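Local coordinates for protein phospholethanolamine N-methyltransferase 2 (Haemonchus contortus, PDB 4KRI) that probably methylates phosphoethanolamine derivatives such as phosphomonomethylethanolamine, with S-adenosylmethionine as methyl donor, in nematode phosphocholine biosynthesis, at residues 110-115 / 153-158. Sequence-based numbering, arbitrary orientation.
Sequences KEMKKM and NWLDFI
Met115 lies over one face of the Phe157 ring. Met115 CG sits almost exactly above the ring centre, 3.8 Å from the Phe157 centroid and 4° off the ring normal, a CH-pi contact. Met115 CB reaches the rim of the same face, 3.8 Å from Phe157 CE2. The sulfur stands higher: Met115 SD is 5.2 Å from the Phe157 ring centroid, a more distant Met-aromatic contact. Met115 CG is anti to the backbone N (chi1 -179°), which carries the chain out across the ring; the chi2 bend then raises SD, and the chi3 bend turns CE back towards the ring plane, off to one side. Met112 makes the second contact, methyl to methyl: its CE is 3.5 Å from Leu155 CD1 and 3.8 Å from Leu155 CD2. It rests against both leucine methyls, and the two side chains cross at about a right angle.

Met115 and Phe157 join the start of helix 114-124 to the start of strand 156-166, while Met112 and Leu155 come from the turn and loop just before, in the N-terminal region of this di-domain methyltransferase. A type I beta turn from Glu111 to Lys114 leads into the helix, closed by Lys114 N to Glu111 O at 3.2 Å. Before the strand, Asn153 OD1 accepts from Leu155 N at 2.9 Å, forming an Asx turn.

Further out, Phe157 pairs through its backbone with Gln104 of strand 98-105. Val141 touches both Met115 and Phe157. Helix 255-268 of the methyltransferase domain also reaches this packing, with Glu263 against Met112 and Leu262 against Met115.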
loop_
_atom_site.group_PDB
_atom_site.type_symbol
_atom_site.label_atom_id
_atom_site.label_comp_id
_atom_site.label_asym_id
_atom_site.label_seq_id
_atom_site.Cartn_x
_atom_site.Cartn_y
_atom_site.Cartn_z
ATOM N N LYS A 110 10.364 -14.125 13.153
ATOM C CA LYS A 110 11.460 -13.166 13.206
ATOM C C LYS A 110 11.728 -12.502 11.848
ATOM O O LYS A 110 11.950 -11.292 11.779
ATOM C CB LYS A 110 12.715 -13.850 13.749
ATOM C CG LYS A 110 12.443 -14.754 14.942
ATOM C CD LYS A 110 13.651 -14.867 15.863
ATOM C CE LYS A 110 13.677 -16.215 16.585
ATOM N NZ LYS A 110 12.441 -16.490 17.374
ATOM N N GLU A 111 11.679 -13.285 10.774
ATOM C CA GLU A 111 11.879 -12.755 9.421
ATOM C C GLU A 111 10.880 -11.635 9.102
ATOM O O GLU A 111 9.677 -11.871 8.982
ATOM C CB GLU A 111 11.778 -13.877 8.376
ATOM C CG GLU A 111 12.872 -14.952 8.481
ATOM C CD GLU A 111 12.695 -15.894 9.674
ATOM O OE1 GLU A 111 11.586 -15.937 10.257
ATOM O OE2 GLU A 111 13.669 -16.595 10.030
ATOM N N MET A 112 11.379 -10.410 8.976
ATOM C CA MET A 112 10.497 -9.262 8.798
ATOM C C MET A 112 9.843 -9.189 7.422
ATOM O O MET A 112 8.775 -8.589 7.271
ATOM C CB MET A 112 11.229 -7.951 9.109
ATOM C CG MET A 112 11.537 -7.739 10.590
ATOM S SD MET A 112 10.162 -8.116 11.712
ATOM C CE MET A 112 8.861 -7.118 10.987
ATOM N N LYS A 113 10.478 -9.788 6.418
ATOM C CA LYS A 113 9.920 -9.771 5.070
ATOM C C LYS A 113 8.863 -10.855 4.889
ATOM O O LYS A 113 8.356 -11.032 3.783
ATOM C CB LYS A 113 11.008 -9.965 4.007
ATOM C CG LYS A 113 12.182 -9.012 4.088
ATOM C CD LYS A 113 11.744 -7.568 3.984
ATOM C CE LYS A 113 12.951 -6.646 4.070
ATOM N NZ LYS A 113 12.562 -5.291 4.543
ATOM N N LYS A 114 8.543 -11.586 5.956
ATOM C CA LYS A 114 7.618 -12.718 5.848
ATOM C C LYS A 114 6.279 -12.346 5.212
ATOM O O LYS A 114 5.769 -13.068 4.350
ATOM C CB LYS A 114 7.370 -13.360 7.205
ATOM C CG LYS A 114 6.694 -14.716 7.091
ATOM C CD LYS A 114 7.619 -15.722 6.393
ATOM C CE LYS A 114 6.952 -17.084 6.224
ATOM N NZ LYS A 114 7.843 -18.104 5.583
ATOM N N MET A 115 5.701 -11.226 5.626
ATOM C CA MET A 115 4.426 -10.809 5.042
ATOM C C MET A 115 4.568 -10.643 3.533
ATOM O O MET A 115 3.711 -11.084 2.764
ATOM C CB MET A 115 3.936 -9.507 5.685
ATOM C CG MET A 115 2.601 -9.002 5.152
ATOM S SD MET A 115 2.759 -8.030 3.632
ATOM C CE MET A 115 3.478 -6.514 4.263
ATOM N N ASN A 153 1.018 -4.923 18.663
ATOM C CA ASN A 153 1.446 -5.848 17.621
ATOM C C ASN A 153 0.945 -5.367 16.267
ATOM O O ASN A 153 -0.258 -5.383 16.014
ATOM C CB ASN A 153 0.865 -7.235 17.915
ATOM C CG ASN A 153 1.227 -8.259 16.855
ATOM O OD1 ASN A 153 2.051 -8.000 15.974
ATOM N ND2 ASN A 153 0.627 -9.450 16.957
ATOM N N TRP A 154 1.879 -4.957 15.404
ATOM C CA TRP A 154 1.575 -4.427 14.075
ATOM C C TRP A 154 1.766 -5.484 12.995
ATOM O O TRP A 154 1.570 -5.206 11.809
ATOM C CB TRP A 154 2.483 -3.215 13.765
ATOM C CG TRP A 154 2.050 -1.892 14.395
ATOM C CD1 TRP A 154 1.396 -0.859 13.760
ATOM C CD2 TRP A 154 2.249 -1.462 15.759
ATOM N NE1 TRP A 154 1.171 0.167 14.651
ATOM C CE2 TRP A 154 1.686 -0.167 15.869
ATOM C CE3 TRP A 154 2.840 -2.047 16.891
ATOM C CZ2 TRP A 154 1.697 0.548 17.074
ATOM C CZ3 TRP A 154 2.850 -1.332 18.084
ATOM C CH2 TRP A 154 2.282 -0.041 18.163
ATOM N N LEU A 155 2.138 -6.697 13.399
ATOM C CA LEU A 155 2.424 -7.762 12.434
ATOM C C LEU A 155 1.396 -8.898 12.444
ATOM O O LEU A 155 1.714 -10.052 12.125
ATOM C CB LEU A 155 3.824 -8.329 12.672
ATOM C CG LEU A 155 4.924 -7.276 12.723
ATOM C CD1 LEU A 155 6.225 -7.954 13.147
ATOM C CD2 LEU A 155 5.076 -6.574 11.369
ATOM N N ASP A 156 0.163 -8.568 12.795
ATOM C CA ASP A 156 -0.925 -9.541 12.767
ATOM C C ASP A 156 -1.691 -9.205 11.484
ATOM O O ASP A 156 -2.301 -8.143 11.388
ATOM C CB ASP A 156 -1.784 -9.370 14.032
ATOM C CG ASP A 156 -2.706 -10.538 14.290
ATOM O OD1 ASP A 156 -2.785 -11.446 13.424
ATOM O OD2 ASP A 156 -3.367 -10.554 15.365
ATOM N N PHE A 157 -1.612 -10.069 10.473
ATOM C CA PHE A 157 -2.087 -9.676 9.131
ATOM C C PHE A 157 -3.359 -10.375 8.652
ATOM O O PHE A 157 -3.638 -11.503 9.042
ATOM C CB PHE A 157 -0.969 -9.888 8.116
ATOM C CG PHE A 157 0.217 -9.004 8.347
ATOM C CD1 PHE A 157 0.136 -7.646 8.093
ATOM C CD2 PHE A 157 1.399 -9.528 8.851
ATOM C CE1 PHE A 157 1.229 -6.815 8.295
ATOM C CE2 PHE A 157 2.498 -8.710 9.073
ATOM C CZ PHE A 157 2.410 -7.346 8.790
ATOM N N ILE A 158 -4.119 -9.681 7.808
ATOM C CA ILE A 158 -5.284 -10.240 7.129
ATOM C C ILE A 158 -5.068 -10.069 5.636
ATOM O O ILE A 158 -4.936 -8.945 5.156
ATOM C CB ILE A 158 -6.557 -9.480 7.485
ATOM C CG1 ILE A 158 -6.766 -9.473 9.006
ATOM C CG2 ILE A 158 -7.773 -10.105 6.779
ATOM C CD1 ILE A 158 -7.795 -8.442 9.460
#